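PDB 3AAG: undecaprenyl-diphosphooligosaccharide--protein glycotransferase from Campylobacter jejuni, which transfers a preassembled heptasaccharide from a lipid carrier to asparagine side chains of target proteins, the part here being its periplasmic C-terminal domain. Local coordinates for residues 33-38 with 150-155; 142-147 with 242-247. All coordinates share one frame; numbering follows the deposited sequence.

Contact 1 (33-38 with 150-155) brings the WWDYG motif against the helix of the MI motif, two elements that in this family define the pocket for the +2 Ser/Thr of the acceptor sequon. Contact 2 (142-147 with 242-247) lies about 13 Å away, centre to centre, and joins the start of the MI motif to the C-terminal beta-barrel region. The two meet through Tyr38, whose CE2 packs 3.6 Å from Pro143 CG, and through Trp35 CB, 4.2 Å from the selenium of Met146. Ile149, a probable acceptor-peptide contact by similarity, has its side chain about 3 Å from that of Trp35 but about 7 Å from that of Arg145.

Contact 1 of 2, residues 33-38 with 150-155; sequences VTWWDY and FSTVAS
Val153 presses a methyl squarely onto the indole of Trp35. Its CG2 sits 3.4 Å from the centroid of the five-membered ring of Trp35, only 6° off the ring normal, a CH-pi contact over the face. The other branch, CG1, lies against the benzo part, 3.7 Å from Trp35 CE3, so the two methyls of the beta-branched valine cover both rings of the indole. A chi1 of -161°, which sets CG opposite the backbone N, points the indole of Trp35 at the helix, while Trp36 CD1 lies over the other face, away from its centre. This buried tryptophan–valine pair is the tight part, linking the WWDYG and MI motifs. The outer side is looser: exposed Thr152 brings CG2 only to 4.4 Å from Trp35 CZ2, and the carbonyl oxygen of Thr152 receives the hydroxyl of Ser155 within the helix. Threonine, small and partly polar, suits this exposed place. Behind the helix, Phe150 turns from the loop to meet Tyr261 of helix 260-266 and Phe172 of strand 172-179, and Ser66 of helix 63-67 bonds to Val153 O; the loop itself follows strand 31-33, which pairs in parallel with strand 138-140.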
# COMPACT_ATOMS: atom_id res chain seq x y z
N VAL A 33 -6.19 7.65 6.08
CA VAL A 33 -4.80 7.48 5.69
C VAL A 33 -4.71 7.00 4.25
O VAL A 33 -5.32 6.00 3.88
CB VAL A 33 -4.06 6.49 6.61
CG1 VAL A 33 -2.64 6.26 6.11
CG2 VAL A 33 -4.04 7.02 8.04
N THR A 34 -3.95 7.72 3.43
CA THR A 34 -3.84 7.41 2.01
C THR A 34 -2.79 8.29 1.35
O THR A 34 -2.23 9.19 1.97
CB THR A 34 -5.19 7.61 1.30
OG1 THR A 34 -5.29 6.70 0.20
CG2 THR A 34 -5.32 9.04 0.78
N TRP A 35 -2.52 8.02 0.08
CA TRP A 35 -1.51 8.77 -0.66
C TRP A 35 -2.02 10.17 -0.99
O TRP A 35 -3.22 10.39 -1.09
CB TRP A 35 -1.14 8.03 -1.94
CG TRP A 35 0.16 8.47 -2.52
CD1 TRP A 35 0.39 8.88 -3.80
CD2 TRP A 35 1.42 8.55 -1.84
NE1 TRP A 35 1.72 9.21 -3.96
CE2 TRP A 35 2.37 9.02 -2.77
CE3 TRP A 35 1.83 8.28 -0.53
CZ2 TRP A 35 3.70 9.22 -2.44
CZ3 TRP A 35 3.16 8.48 -0.20
CH2 TRP A 35 4.08 8.94 -1.15
N TRP A 36 -1.10 11.12 -1.15
CA TRP A 36 -1.48 12.53 -1.23
C TRP A 36 -2.25 12.88 -2.50
O TRP A 36 -3.00 13.86 -2.53
CB TRP A 36 -0.26 13.44 -1.07
CG TRP A 36 0.68 13.43 -2.24
CD1 TRP A 36 1.82 12.70 -2.37
CD2 TRP A 36 0.55 14.19 -3.45
NE1 TRP A 36 2.41 12.95 -3.58
CE2 TRP A 36 1.65 13.86 -4.27
CE3 TRP A 36 -0.39 15.11 -3.93
CZ2 TRP A 36 1.84 14.42 -5.53
CZ3 TRP A 36 -0.19 15.67 -5.18
CH2 TRP A 36 0.91 15.32 -5.97
N ASP A 37 -2.05 12.09 -3.55
CA ASP A 37 -2.78 12.29 -4.81
C ASP A 37 -4.29 12.23 -4.60
O ASP A 37 -5.05 12.71 -5.44
CB ASP A 37 -2.35 11.26 -5.85
CG ASP A 37 -1.01 11.58 -6.48
OD1 ASP A 37 -0.79 11.17 -7.64
OD2 ASP A 37 -0.18 12.23 -5.82
N TYR A 38 -4.71 11.64 -3.49
CA TYR A 38 -6.14 11.49 -3.22
C TYR A 38 -6.54 12.33 -2.01
O TYR A 38 -7.70 12.32 -1.60
CB TYR A 38 -6.48 10.02 -2.99
CG TYR A 38 -5.70 9.07 -3.88
CD1 TYR A 38 -5.73 9.20 -5.26
CD2 TYR A 38 -4.92 8.06 -3.33
CE1 TYR A 38 -5.02 8.34 -6.08
CE2 TYR A 38 -4.21 7.19 -4.14
CZ TYR A 38 -4.26 7.34 -5.51
OH TYR A 38 -3.54 6.48 -6.32
N PHE A 150 2.46 3.00 -7.03
CA PHE A 150 2.83 2.44 -5.73
C PHE A 150 4.34 2.40 -5.53
O PHE A 150 4.83 2.53 -4.41
CB PHE A 150 2.23 1.05 -5.55
CG PHE A 150 2.30 0.54 -4.14
CD1 PHE A 150 1.68 1.24 -3.11
CD2 PHE A 150 2.98 -0.63 -3.84
CE1 PHE A 150 1.73 0.78 -1.81
CE2 PHE A 150 3.04 -1.10 -2.53
CZ PHE A 150 2.42 -0.39 -1.52
N SER A 151 5.07 2.21 -6.62
CA SER A 151 6.53 2.25 -6.57
C SER A 151 7.01 3.54 -5.92
O SER A 151 7.88 3.52 -5.05
CB SER A 151 7.11 2.13 -7.98
OG SER A 151 8.49 1.81 -7.93
N THR A 152 6.43 4.65 -6.35
CA THR A 152 6.77 5.95 -5.79
C THR A 152 6.25 6.10 -4.37
O THR A 152 6.91 6.70 -3.52
CB THR A 152 6.21 7.10 -6.65
OG1 THR A 152 6.96 7.19 -7.87
CG2 THR A 152 6.31 8.42 -5.90
N VAL A 153 5.07 5.54 -4.11
CA VAL A 153 4.50 5.57 -2.77
C VAL A 153 5.44 4.93 -1.77
O VAL A 153 5.79 5.53 -0.75
CB VAL A 153 3.13 4.87 -2.73
CG1 VAL A 153 2.64 4.76 -1.29
CG2 VAL A 153 2.12 5.62 -3.58
N ALA A 154 5.86 3.70 -2.06
CA ALA A 154 6.66 2.91 -1.13
C ALA A 154 8.06 3.50 -0.93
O ALA A 154 8.67 3.32 0.11
CB ALA A 154 6.76 1.47 -1.59
N SER A 155 8.55 4.20 -1.95
CA SER A 155 9.88 4.80 -1.88
C SER A 155 10.00 5.73 -0.68
O SER A 155 11.08 5.94 -0.14
CB SER A 155 10.21 5.54 -3.18
OG SER A 155 9.83 6.91 -3.11

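Contact 2 of 2, residues 142-147 with 242-247; sequences MPARMS and SAIPYA
One branched side chain, Ile244, makes most of this junction between the core-domain and beta-barrel family regions, and it does so by apolar touch alone. Its CG1 stands beside the backbone N (chi1 -66°) and reaches the methyl of Ala144, 4.0 Å from CB. CD1, at the tip, comes to the base of Arg145, 3.6 Å from its CB. Arginine suits this exposed position because its aliphatic base can meet isoleucine while the charged end turns off, NH1 making only a long, weak ion pair with Glu15. Ala144 is small and buried, offering Ile244 CG1 just a methyl to pack on; it also touches Phe265 of helix 260-266.

Residues 144-146 have 3-10 geometry as the chain enters the MI motif, and Ser147 closes the turn twice: Ser147 OG, 3.0 Å from Ala144 O, and Ser147 N reach that oxygen from opposite faces of its plane. The hydroxyl, swung between the backbone N and carbonyl carbon by a chi1 of 60°, thus has its acceptor inside the turn and offers Ala247 CB only packing, 4.0 Å from OG.

Across from it, Ile244 to Ala247 form a type II beta turn, closed by Ala247 N to Ile244 O (3.2 Å). Pro245, with its restricted phi, fits the second position, and Tyr246 takes the positive phi of the third, its ring stacked on Tyr176. Just before, Ser242 OG accepts from Ile244 N (3.0 Å, 137° at the hydrogen), an ST turn that ties down the backbone of the isoleucine.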
# COMPACT_ATOMS: atom_id res chain seq x y z
N MSE A 142 -7.46 2.49 -0.18
CA MSE A 142 -6.55 1.88 -1.13
C MSE A 142 -7.24 1.61 -2.46
O MSE A 142 -7.91 0.59 -2.63
CB MSE A 142 -6.00 0.56 -0.58
CG MSE A 142 -5.72 0.59 0.91
SE MSE A 142 -4.80 -1.03 1.49
CE MSE A 142 -6.33 -2.23 1.64
N PRO A 143 -7.09 2.54 -3.42
CA PRO A 143 -7.67 2.38 -4.75
C PRO A 143 -6.82 1.50 -5.64
O PRO A 143 -5.60 1.46 -5.50
CB PRO A 143 -7.69 3.81 -5.28
CG PRO A 143 -6.54 4.48 -4.61
CD PRO A 143 -6.40 3.83 -3.25
N ALA A 144 -7.46 0.78 -6.56
CA ALA A 144 -6.74 0.03 -7.58
C ALA A 144 -5.68 0.90 -8.27
O ALA A 144 -4.51 0.53 -8.35
CB ALA A 144 -7.71 -0.54 -8.60
N ARG A 145 -6.11 2.05 -8.78
CA ARG A 145 -5.26 2.87 -9.64
C ARG A 145 -3.92 3.21 -9.01
O ARG A 145 -3.01 3.67 -9.70
CB ARG A 145 -5.99 4.14 -10.07
CG ARG A 145 -6.43 5.02 -8.91
CD ARG A 145 -7.43 6.07 -9.35
NE ARG A 145 -6.76 7.28 -9.84
CZ ARG A 145 -6.92 8.49 -9.31
NH1 ARG A 145 -7.73 8.66 -8.27
NH2 ARG A 145 -6.27 9.53 -9.82
N MSE A 146 -3.80 3.00 -7.70
CA MSE A 146 -2.56 3.35 -7.00
C MSE A 146 -1.41 2.44 -7.40
O MSE A 146 -0.24 2.85 -7.36
CB MSE A 146 -2.76 3.33 -5.48
CG MSE A 146 -1.55 3.85 -4.70
SE MSE A 146 -1.82 3.96 -2.76
CE MSE A 146 -2.43 2.14 -2.41
N SER A 147 -1.73 1.21 -7.78
CA SER A 147 -0.72 0.29 -8.30
C SER A 147 0.23 0.99 -9.28
O SER A 147 1.44 0.77 -9.26
CB SER A 147 -1.38 -0.91 -8.98
OG SER A 147 -2.21 -0.50 -10.05
N SER A 242 -8.03 -6.45 -14.90
CA SER A 242 -7.66 -5.07 -14.61
C SER A 242 -8.58 -4.08 -15.32
O SER A 242 -8.54 -3.96 -16.54
CB SER A 242 -6.21 -4.80 -15.01
OG SER A 242 -5.96 -3.41 -15.11
N ALA A 243 -9.41 -3.39 -14.55
CA ALA A 243 -10.16 -2.25 -15.06
C ALA A 243 -9.26 -1.02 -15.17
O ALA A 243 -9.72 0.08 -15.48
CB ALA A 243 -11.35 -1.96 -14.17
N ILE A 244 -7.97 -1.21 -14.90
CA ILE A 244 -7.00 -0.13 -14.95
C ILE A 244 -6.09 -0.27 -16.17
O ILE A 244 -5.30 -1.21 -16.25
CB ILE A 244 -6.12 -0.09 -13.69
CG1 ILE A 244 -6.96 0.27 -12.46
CG2 ILE A 244 -4.98 0.90 -13.86
CD1 ILE A 244 -7.35 1.73 -12.39
N PRO A 245 -6.21 0.66 -17.12
CA PRO A 245 -5.39 0.67 -18.33
C PRO A 245 -3.90 0.84 -18.02
O PRO A 245 -3.51 1.84 -17.42
CB PRO A 245 -5.91 1.88 -19.11
CG PRO A 245 -7.26 2.15 -18.56
CD PRO A 245 -7.18 1.77 -17.12
N TYR A 246 -3.09 -0.13 -18.42
CA TYR A 246 -1.65 -0.06 -18.24
C TYR A 246 -1.19 -0.91 -17.05
O TYR A 246 0.01 -1.02 -16.79
CB TYR A 246 -1.20 1.39 -18.06
CG TYR A 246 -1.34 2.23 -19.31
CD1 TYR A 246 -1.23 3.61 -19.25
CD2 TYR A 246 -1.58 1.64 -20.54
CE1 TYR A 246 -1.36 4.38 -20.40
CE2 TYR A 246 -1.71 2.40 -21.68
CZ TYR A 246 -1.60 3.77 -21.61
OH TYR A 246 -1.73 4.53 -22.74
N ALA A 247 -2.15 -1.50 -16.35
CA ALA A 247 -1.84 -2.32 -15.19
C ALA A 247 -2.45 -3.71 -15.33
O ALA A 247 -3.45 -4.04 -14.69
CB ALA A 247 -2.34 -1.65 -13.92